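Nucleoside diphosphate kinase (Encephalitozoon cuniculi, PDB 3MPD) probably catalyses transfer of the ATP gamma phosphate to nucleoside diphosphates by a ping-pong mechanism through a phosphorylated enzyme intermediate, thereby supplying nucleoside triphosphates other than ATP. Local coordinates at residues P14-R19 against S23-R28; V74-W79 against L133-D138. All coordinates share one frame; numbering follows the deposited sequence.

Contact 1 (P14-R19 against S23-R28); sequences PDAIKR and SRIIQR
Arg24 NH2 is hydrogen-bonded to Arg20 O and passes 3.8 Å from Arg19 O, one carbonyl earlier, without bonding to it. The guanidinium thus comes obliquely to the exit of helix 14-18, where backbone carbonyls would probably favour a positive charge. A bend in the Arg24 chain at chi3 (-74°) turns the group toward the link between the two helices. Arg19 sends its own guanidinium another way, with NH2 hydrogen-bonded to Tyr109 O, while the Arg24 side chain also packs on Tyr109, so helix 105-109 flanks both arginines. Deeper in, the touch is apolar and slight. Ala16 CB meets Ile25 CD1 at 4.3 Å, a single methyl against the far end of a branched chain. Ile25 can reach across because its CG1-CD1 arm is extended (chi2 161°), carrying CD1 toward helix 14-18. The backbones stay well apart: Ala16 CA and Ile25 CA, the closest such pair, are separated by 9.3 Å. Ile117 packs against Ala16, Arg19 and Ile25, bridging the two segments, and Ile12 of strand 7-12 supports Ile25 as well. Helices 14-18 and 22-32 together form the connection of the first beta-alpha-beta crossover, from strand 7-12 to strand 35-42, in the ferredoxin-like fold of the nucleoside diphosphate kinase family.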
ATOM      1  N   PRO A  14       7.153   0.113  12.172  1.00 22.98           N
ATOM      2  CA  PRO A  14       8.413   0.257  11.425  1.00 22.71           C
ATOM      3  C   PRO A  14       9.198  -1.041  11.245  1.00 22.22           C
ATOM      4  O   PRO A  14       9.746  -1.269  10.184  1.00 20.79           O
ATOM      5  CB  PRO A  14       9.231   1.247  12.295  1.00 24.07           C
ATOM      6  CG  PRO A  14       8.206   2.027  13.044  1.00 24.11           C
ATOM      7  CD  PRO A  14       7.102   1.037  13.340  1.00 23.68           C
ATOM      8  N   ASP A  15       9.266  -1.872  12.287  1.00 22.32           N
ATOM      9  CA  ASP A  15      10.002  -3.118  12.206  1.00 22.52           C
ATOM     10  C   ASP A  15       9.398  -4.162  11.262  1.00 21.57           C
ATOM     11  O   ASP A  15      10.142  -4.945  10.658  1.00 21.51           O
ATOM     12  CB  ASP A  15      10.243  -3.710  13.602  1.00 23.06           C
ATOM     13  CG  ASP A  15      11.123  -2.816  14.449  1.00 27.07           C
ATOM     14  OD1 ASP A  15      12.227  -2.449  13.982  1.00 29.42           O
ATOM     15  OD2 ASP A  15      10.706  -2.451  15.563  1.00 29.38           O
ATOM     16  N   ALA A  16       8.083  -4.136  11.109  1.00 20.30           N
ATOM     17  CA  ALA A  16       7.417  -5.062  10.206  1.00 19.50           C
ATOM     18  C   ALA A  16       7.704  -4.673   8.761  1.00 19.62           C
ATOM     19  O   ALA A  16       7.800  -5.545   7.896  1.00 19.55           O
ATOM     20  CB  ALA A  16       5.898  -5.101  10.474  1.00 17.94           C
ATOM     21  N   ILE A  17       7.897  -3.378   8.501  1.00 19.58           N
ATOM     22  CA  ILE A  17       8.337  -2.940   7.168  1.00 19.34           C
ATOM     23  C   ILE A  17       9.706  -3.557   6.855  1.00 20.05           C
ATOM     24  O   ILE A  17       9.936  -4.120   5.772  1.00 18.80           O
ATOM     25  CB  ILE A  17       8.477  -1.370   7.088  1.00 21.86           C
ATOM     26  CG1 ILE A  17       7.141  -0.654   7.376  1.00 21.03           C
ATOM     27  CG2 ILE A  17       9.030  -0.958   5.740  1.00 19.49           C
ATOM     28  CD1 ILE A  17       6.034  -1.013   6.421  1.00 23.16           C
ATOM     29  N   LYS A  18      10.612  -3.443   7.823  1.00 20.60           N
ATOM     30  CA  LYS A  18      11.986  -3.949   7.691  1.00 20.96           C
ATOM     31  C   LYS A  18      12.098  -5.477   7.584  1.00 19.60           C
ATOM     32  O   LYS A  18      13.010  -5.993   6.951  1.00 19.92           O
ATOM     33  CB  LYS A  18      12.851  -3.400   8.835  1.00 20.03           C
ATOM     34  CG  LYS A  18      12.883  -1.819   8.826  1.00 23.36           C
ATOM     35  CD  LYS A  18      13.713  -1.257   9.971  1.00 22.58           C
ATOM     36  CE  LYS A  18      13.912   0.283   9.855  1.00 25.39           C
ATOM     37  NZ  LYS A  18      14.698   0.731  11.089  1.00 27.90           N
ATOM     38  N   ARG A  19      11.171  -6.187   8.205  1.00 19.11           N
ATOM     39  CA  ARG A  19      11.027  -7.641   8.017  1.00 18.11           C
ATOM     40  C   ARG A  19      10.330  -8.038   6.713  1.00 17.90           C
ATOM     41  O   ARG A  19      10.129  -9.247   6.432  1.00 17.50           O
ATOM     42  CB  ARG A  19      10.261  -8.237   9.205  1.00 17.56           C
ATOM     43  CG  ARG A  19      11.039  -8.044  10.549  1.00 18.16           C
ATOM     44  CD  ARG A  19      10.234  -8.544  11.731  1.00 18.77           C
ATOM     45  NE  ARG A  19       9.912  -9.987  11.675  1.00 18.00           N
ATOM     46  CZ  ARG A  19       9.070 -10.582  12.525  1.00 20.83           C
ATOM     47  NH1 ARG A  19       8.466  -9.864  13.483  1.00 19.57           N
ATOM     48  NH2 ARG A  19       8.838 -11.892  12.448  1.00 17.73           N
ATOM     49  N   SER A  23       3.325  -7.462   2.134  1.00 16.21           N
ATOM     50  CA  SER A  23       2.352  -8.203   1.293  1.00 16.37           C
ATOM     51  C   SER A  23       1.558  -9.214   2.107  1.00 15.72           C
ATOM     52  O   SER A  23       0.373  -9.410   1.849  1.00 15.49           O
ATOM     53  CB  SER A  23       2.984  -8.918   0.085  1.00 15.80           C
ATOM     54  OG  SER A  23       3.827  -9.972   0.512  1.00 19.24           O
ATOM     55  N   ARG A  24       2.220  -9.845   3.078  1.00 15.69           N
ATOM     56  CA  ARG A  24       1.580 -10.842   3.940  1.00 16.04           C
ATOM     57  C   ARG A  24       0.493 -10.231   4.830  1.00 16.15           C
ATOM     58  O   ARG A  24      -0.518 -10.854   5.131  1.00 16.39           O
ATOM     59  CB  ARG A  24       2.641 -11.579   4.793  1.00 16.28           C
ATOM     60  CG  ARG A  24       3.277 -12.747   3.980  1.00 18.28           C
ATOM     61  CD  ARG A  24       4.546 -13.313   4.632  1.00 21.04           C
ATOM     62  NE  ARG A  24       5.711 -12.426   4.503  1.00 22.76           N
ATOM     63  CZ  ARG A  24       6.947 -12.732   4.946  1.00 26.59           C
ATOM     64  NH1 ARG A  24       7.179 -13.908   5.551  1.00 25.95           N
ATOM     65  NH2 ARG A  24       7.960 -11.877   4.784  1.00 23.23           N
ATOM     66  N   ILE A  25       0.742  -9.028   5.300  1.00 15.97           N
ATOM     67  CA  ILE A  25      -0.234  -8.301   6.117  1.00 16.03           C
ATOM     68  C   ILE A  25      -1.431  -7.837   5.235  1.00 16.18           C
ATOM     69  O   ILE A  25      -2.580  -8.035   5.582  1.00 17.51           O
ATOM     70  CB  ILE A  25       0.460  -7.104   6.787  1.00 15.67           C
ATOM     71  CG1 ILE A  25       1.347  -7.589   7.964  1.00 17.04           C
ATOM     72  CG2 ILE A  25      -0.569  -6.052   7.237  1.00 16.14           C
ATOM     73  CD1 ILE A  25       2.421  -6.542   8.376  1.00 18.82           C
ATOM     74  N   ILE A  26      -1.158  -7.229   4.105  1.00 14.88           N
ATOM     75  CA  ILE A  26      -2.238  -6.742   3.252  1.00 16.17           C
ATOM     76  C   ILE A  26      -3.118  -7.904   2.763  1.00 16.43           C
ATOM     77  O   ILE A  26      -4.342  -7.758   2.640  1.00 17.79           O
ATOM     78  CB  ILE A  26      -1.662  -5.916   2.080  1.00 15.80           C
ATOM     79  CG1 ILE A  26      -1.084  -4.579   2.642  1.00 17.15           C
ATOM     80  CG2 ILE A  26      -2.758  -5.668   0.993  1.00 16.83           C
ATOM     81  CD1 ILE A  26      -0.461  -3.679   1.546  1.00 17.97           C
ATOM     82  N   GLN A  27      -2.502  -9.047   2.465  1.00 15.82           N
ATOM     83  CA  GLN A  27      -3.273 -10.238   2.074  1.00 16.63           C
ATOM     84  C   GLN A  27      -4.392 -10.564   3.070  1.00 16.78           C
ATOM     85  O   GLN A  27      -5.497 -10.936   2.641  1.00 17.28           O
ATOM     86  CB  GLN A  27      -2.357 -11.473   1.923  1.00 16.27           C
ATOM     87  CG  GLN A  27      -3.058 -12.754   1.435  1.00 19.12           C
ATOM     88  CD  GLN A  27      -2.091 -14.009   1.429  1.00 25.88           C
ATOM     89  OE1 GLN A  27      -0.879 -13.882   1.342  1.00 29.35           O
ATOM     90  NE2 GLN A  27      -2.651 -15.176   1.539  1.00 27.55           N
ATOM     91  N   ARG A  28      -4.115 -10.458   4.378  1.00 16.51           N
ATOM     92  CA  ARG A  28      -5.129 -10.840   5.388  1.00 17.10           C
ATOM     93  C   ARG A  28      -6.379  -9.964   5.242  1.00 16.37           C
ATOM     94  O   ARG A  28      -7.500 -10.459   5.334  1.00 16.10           O
ATOM     95  CB  ARG A  28      -4.626 -10.749   6.832  1.00 16.27           C
ATOM     96  CG  ARG A  28      -3.243 -11.372   7.117  1.00 20.76           C
ATOM     97  CD  ARG A  28      -3.307 -12.867   6.949  1.00 21.75           C
ATOM     98  NE  ARG A  28      -2.043 -13.534   7.320  1.00 25.21           N
ATOM     99  CZ  ARG A  28      -1.736 -14.038   8.517  1.00 21.72           C
ATOM    100  NH1 ARG A  28      -2.564 -13.927   9.543  1.00 18.18           N
ATOM    101  NH2 ARG A  28      -0.589 -14.692   8.669  1.00 20.16           N
TER

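Contact 2 (V74-W79 against L133-D138); sequences VLAMVW and LWIGDD
Val74, Ala76 and Val78 direct their side chains from strand 74-79 toward Trp134, in the last turn of helix 124-134, and Ile135 beside it; this helix packs on one face of the ferredoxin-like sheet. The small Ala76 makes a low point between the two bulkier valines, and Ile135 is the bump that fits over it. Its terminal methyl, CD1, comes to 4.1 Å from Ala76 CB, while CG1 rests 4.0 Å from Val78 CG2, so one side chain spans two steps of the strand. Both bends of Ile135 matter: CG1 lies beside its backbone N (chi1 -54°), and a folded chi2 of -69° sets CD1 over the alanine. At the start of the strand, Val74 CG2 comes obliquely to the Trp134 ring, 4.4 Å from CZ3. That indole is held independently, stacked with Phe9 and hydrogen-bonded through NE1 to His52 ND1. Gly136, with its positive phi of 138°, turns the chain out of the helix just after the bump. The opposite face of the strand carries Met77 and Trp79, joined by a weak bond from Trp79 NE1 to Met77 SD. Ile135 CD1 also passes 4.2 Å from the backbone oxygen Ala76 O.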
ATOM      1  N   VAL A  74       6.466   3.956   8.469  1.00 24.78           N
ATOM      2  CA  VAL A  74       5.293   3.118   8.702  1.00 23.59           C
ATOM      3  C   VAL A  74       4.464   3.172   7.429  1.00 23.99           C
ATOM      4  O   VAL A  74       4.598   4.122   6.658  1.00 25.07           O
ATOM      5  CB  VAL A  74       4.411   3.593   9.924  1.00 24.34           C
ATOM      6  CG1 VAL A  74       5.173   3.464  11.248  1.00 22.80           C
ATOM      7  CG2 VAL A  74       3.904   5.018   9.756  1.00 25.20           C
ATOM      8  N   LEU A  75       3.626   2.154   7.204  1.00 22.56           N
ATOM      9  CA  LEU A  75       2.588   2.211   6.163  1.00 22.93           C
ATOM     10  C   LEU A  75       1.201   2.381   6.784  1.00 23.07           C
ATOM     11  O   LEU A  75       0.652   1.442   7.391  1.00 21.73           O
ATOM     12  CB  LEU A  75       2.639   0.985   5.227  1.00 21.47           C
ATOM     13  CG  LEU A  75       1.649   0.944   4.041  1.00 21.48           C
ATOM     14  CD1 LEU A  75       1.894   2.118   3.078  1.00 19.98           C
ATOM     15  CD2 LEU A  75       1.745  -0.390   3.289  1.00 17.83           C
ATOM     16  N   ALA A  76       0.658   3.583   6.641  1.00 23.41           N
ATOM     17  CA  ALA A  76      -0.636   3.936   7.206  1.00 24.54           C
ATOM     18  C   ALA A  76      -1.744   3.721   6.172  1.00 24.43           C
ATOM     19  O   ALA A  76      -1.626   4.190   5.031  1.00 25.98           O
ATOM     20  CB  ALA A  76      -0.625   5.387   7.666  1.00 25.25           C
ATOM     21  N   MET A  77      -2.820   3.047   6.582  1.00 23.66           N
ATOM     22  CA  MET A  77      -3.915   2.690   5.665  1.00 23.94           C
ATOM     23  C   MET A  77      -5.276   2.895   6.281  1.00 23.80           C
ATOM     24  O   MET A  77      -5.437   2.813   7.502  1.00 24.02           O
ATOM     25  CB  MET A  77      -3.831   1.175   5.284  1.00 21.81           C
ATOM     26  CG  MET A  77      -2.637   0.831   4.425  1.00 21.92           C
ATOM     27  SD  MET A  77      -2.237  -0.940   4.300  1.00 22.98           S
ATOM     28  CE  MET A  77      -1.498  -1.269   5.880  1.00 19.35           C
ATOM     29  N   VAL A  78      -6.260   3.067   5.411  1.00 24.59           N
ATOM     30  CA  VAL A  78      -7.652   2.996   5.806  1.00 25.55           C
ATOM     31  C   VAL A  78      -8.301   1.845   5.047  1.00 24.67           C
ATOM     32  O   VAL A  78      -8.162   1.729   3.831  1.00 24.69           O
ATOM     33  CB  VAL A  78      -8.418   4.315   5.514  1.00 27.31           C
ATOM     34  CG1 VAL A  78      -9.880   4.236   6.020  1.00 28.07           C
ATOM     35  CG2 VAL A  78      -7.691   5.503   6.139  1.00 27.10           C
ATOM     36  N   TRP A  79      -8.997   0.991   5.790  1.00 24.34           N
ATOM     37  CA  TRP A  79      -9.715  -0.139   5.221  1.00 23.08           C
ATOM     38  C   TRP A  79     -11.188   0.017   5.581  1.00 24.45           C
ATOM     39  O   TRP A  79     -11.517   0.337   6.723  1.00 23.71           O
ATOM     40  CB  TRP A  79      -9.153  -1.465   5.765  1.00 20.84           C
ATOM     41  CG  TRP A  79      -7.821  -1.838   5.197  1.00 20.22           C
ATOM     42  CD1 TRP A  79      -6.584  -1.421   5.642  1.00 20.08           C
ATOM     43  CD2 TRP A  79      -7.567  -2.701   4.063  1.00 18.71           C
ATOM     44  NE1 TRP A  79      -5.584  -1.995   4.866  1.00 19.34           N
ATOM     45  CE2 TRP A  79      -6.155  -2.780   3.901  1.00 18.25           C
ATOM     46  CE3 TRP A  79      -8.389  -3.407   3.178  1.00 15.95           C
ATOM     47  CZ2 TRP A  79      -5.555  -3.530   2.886  1.00 17.34           C
ATOM     48  CZ3 TRP A  79      -7.795  -4.158   2.176  1.00 19.36           C
ATOM     49  CH2 TRP A  79      -6.383  -4.204   2.029  1.00 16.60           C
ATOM     50  N   LEU A 133      -5.915  12.199  12.111  1.00 42.14           N
ATOM     51  CA  LEU A 133      -4.566  12.479  12.598  1.00 42.48           C
ATOM     52  C   LEU A 133      -3.490  12.137  11.559  1.00 41.02           C
ATOM     53  O   LEU A 133      -2.616  12.952  11.277  1.00 41.77           O
ATOM     54  CB  LEU A 133      -4.320  11.707  13.895  1.00 41.04           C
ATOM     55  CG  LEU A 133      -3.025  11.964  14.639  1.00 43.71           C
ATOM     56  CD1 LEU A 133      -2.867  13.463  15.058  1.00 45.72           C
ATOM     57  CD2 LEU A 133      -2.957  11.013  15.835  1.00 42.15           C
ATOM     58  N   TRP A 134      -3.580  10.942  10.977  1.00 37.83           N
ATOM     59  CA  TRP A 134      -2.535  10.433  10.088  1.00 37.67           C
ATOM     60  C   TRP A 134      -2.743  10.668   8.591  1.00 38.42           C
ATOM     61  O   TRP A 134      -1.766  10.785   7.844  1.00 38.22           O
ATOM     62  CB  TRP A 134      -2.382   8.916  10.283  1.00 35.12           C
ATOM     63  CG  TRP A 134      -1.851   8.512  11.602  1.00 35.14           C
ATOM     64  CD1 TRP A 134      -2.575   8.184  12.716  1.00 35.90           C
ATOM     65  CD2 TRP A 134      -0.484   8.367  11.954  1.00 35.91           C
ATOM     66  NE1 TRP A 134      -1.735   7.836  13.741  1.00 34.74           N
ATOM     67  CE2 TRP A 134      -0.442   7.941  13.301  1.00 37.05           C
ATOM     68  CE3 TRP A 134       0.719   8.549  11.262  1.00 38.78           C
ATOM     69  CZ2 TRP A 134       0.751   7.681  13.965  1.00 38.79           C
ATOM     70  CZ3 TRP A 134       1.905   8.305  11.918  1.00 40.37           C
ATOM     71  CH2 TRP A 134       1.915   7.875  13.264  1.00 40.99           C
ATOM     72  N   ILE A 135      -4.003  10.678   8.153  1.00 39.61           N
ATOM     73  CA  ILE A 135      -4.335  10.681   6.720  1.00 40.85           C
ATOM     74  C   ILE A 135      -4.934  12.011   6.280  1.00 44.67           C
ATOM     75  O   ILE A 135      -4.462  12.609   5.314  1.00 46.56           O
ATOM     76  CB  ILE A 135      -5.331   9.544   6.344  1.00 38.40           C
ATOM     77  CG1 ILE A 135      -4.825   8.189   6.806  1.00 35.86           C
ATOM     78  CG2 ILE A 135      -5.594   9.530   4.842  1.00 39.16           C
ATOM     79  CD1 ILE A 135      -3.605   7.700   6.056  1.00 34.31           C
ATOM     80  N   GLY A 136      -5.975  12.464   6.974  1.00 47.43           N
ATOM     81  CA  GLY A 136      -6.611  13.754   6.660  1.00 52.84           C
ATOM     82  C   GLY A 136      -8.120  13.648   6.738  1.00 54.98           C
ATOM     83  O   GLY A 136      -8.666  12.581   7.044  1.00 53.40           O
ATOM     84  N   ASP A 137      -8.804  14.752   6.461  1.00 59.64           N
ATOM     85  CA  ASP A 137     -10.268  14.787   6.582  1.00 62.38           C
ATOM     86  C   ASP A 137     -10.972  14.506   5.259  1.00 62.74           C
ATOM     87  O   ASP A 137     -12.212  14.517   5.208  1.00 63.98           O
ATOM     88  CB  ASP A 137     -10.769  16.140   7.112  1.00 65.76           C
ATOM     89  CG  ASP A 137      -9.652  17.101   7.422  1.00 69.11           C
ATOM     90  OD1 ASP A 137      -8.858  16.823   8.348  1.00 69.72           O
ATOM     91  OD2 ASP A 137      -9.583  18.149   6.741  1.00 73.80           O
ATOM     92  N   ASP A 138     -10.206  14.279   4.190  1.00 62.38           N
ATOM     93  CA  ASP A 138     -10.826  14.158   2.869  1.00 62.80           C
ATOM     94  C   ASP A 138     -10.612  12.806   2.165  1.00 60.19           C
ATOM     95  O   ASP A 138     -10.570  12.769   0.923  1.00 60.77           O
ATOM     96  CB  ASP A 138     -10.448  15.352   1.967  1.00 65.22           C
TER

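In the fold
Both segments of contact 1 precede those of contact 2 in the sequence, and the contact centres lie 16 Å apart within one nucleoside diphosphate kinase domain. Strand 74-80, between strands 35-42 and 7-12, joins them: contact 2 uses one of its faces, while Ile17 and Ile26 of contact 1 pack against the other, at Leu75, Met77 and Trp79. Ile26 CG2 lies 4.0 Å from Trp79 CZ2, and at the strand's start Pro14 CD is 3.7 Å from Val74 CG1. Together the contacts place layers on both faces of the sheet. Each also comes near probable active-site residues: the side chains of Ala16 and Val74 each lie about 5 Å from that of Lys13, a probable ATP-binding residue, and Trp134 lies near His119, probably phosphorylated during catalysis.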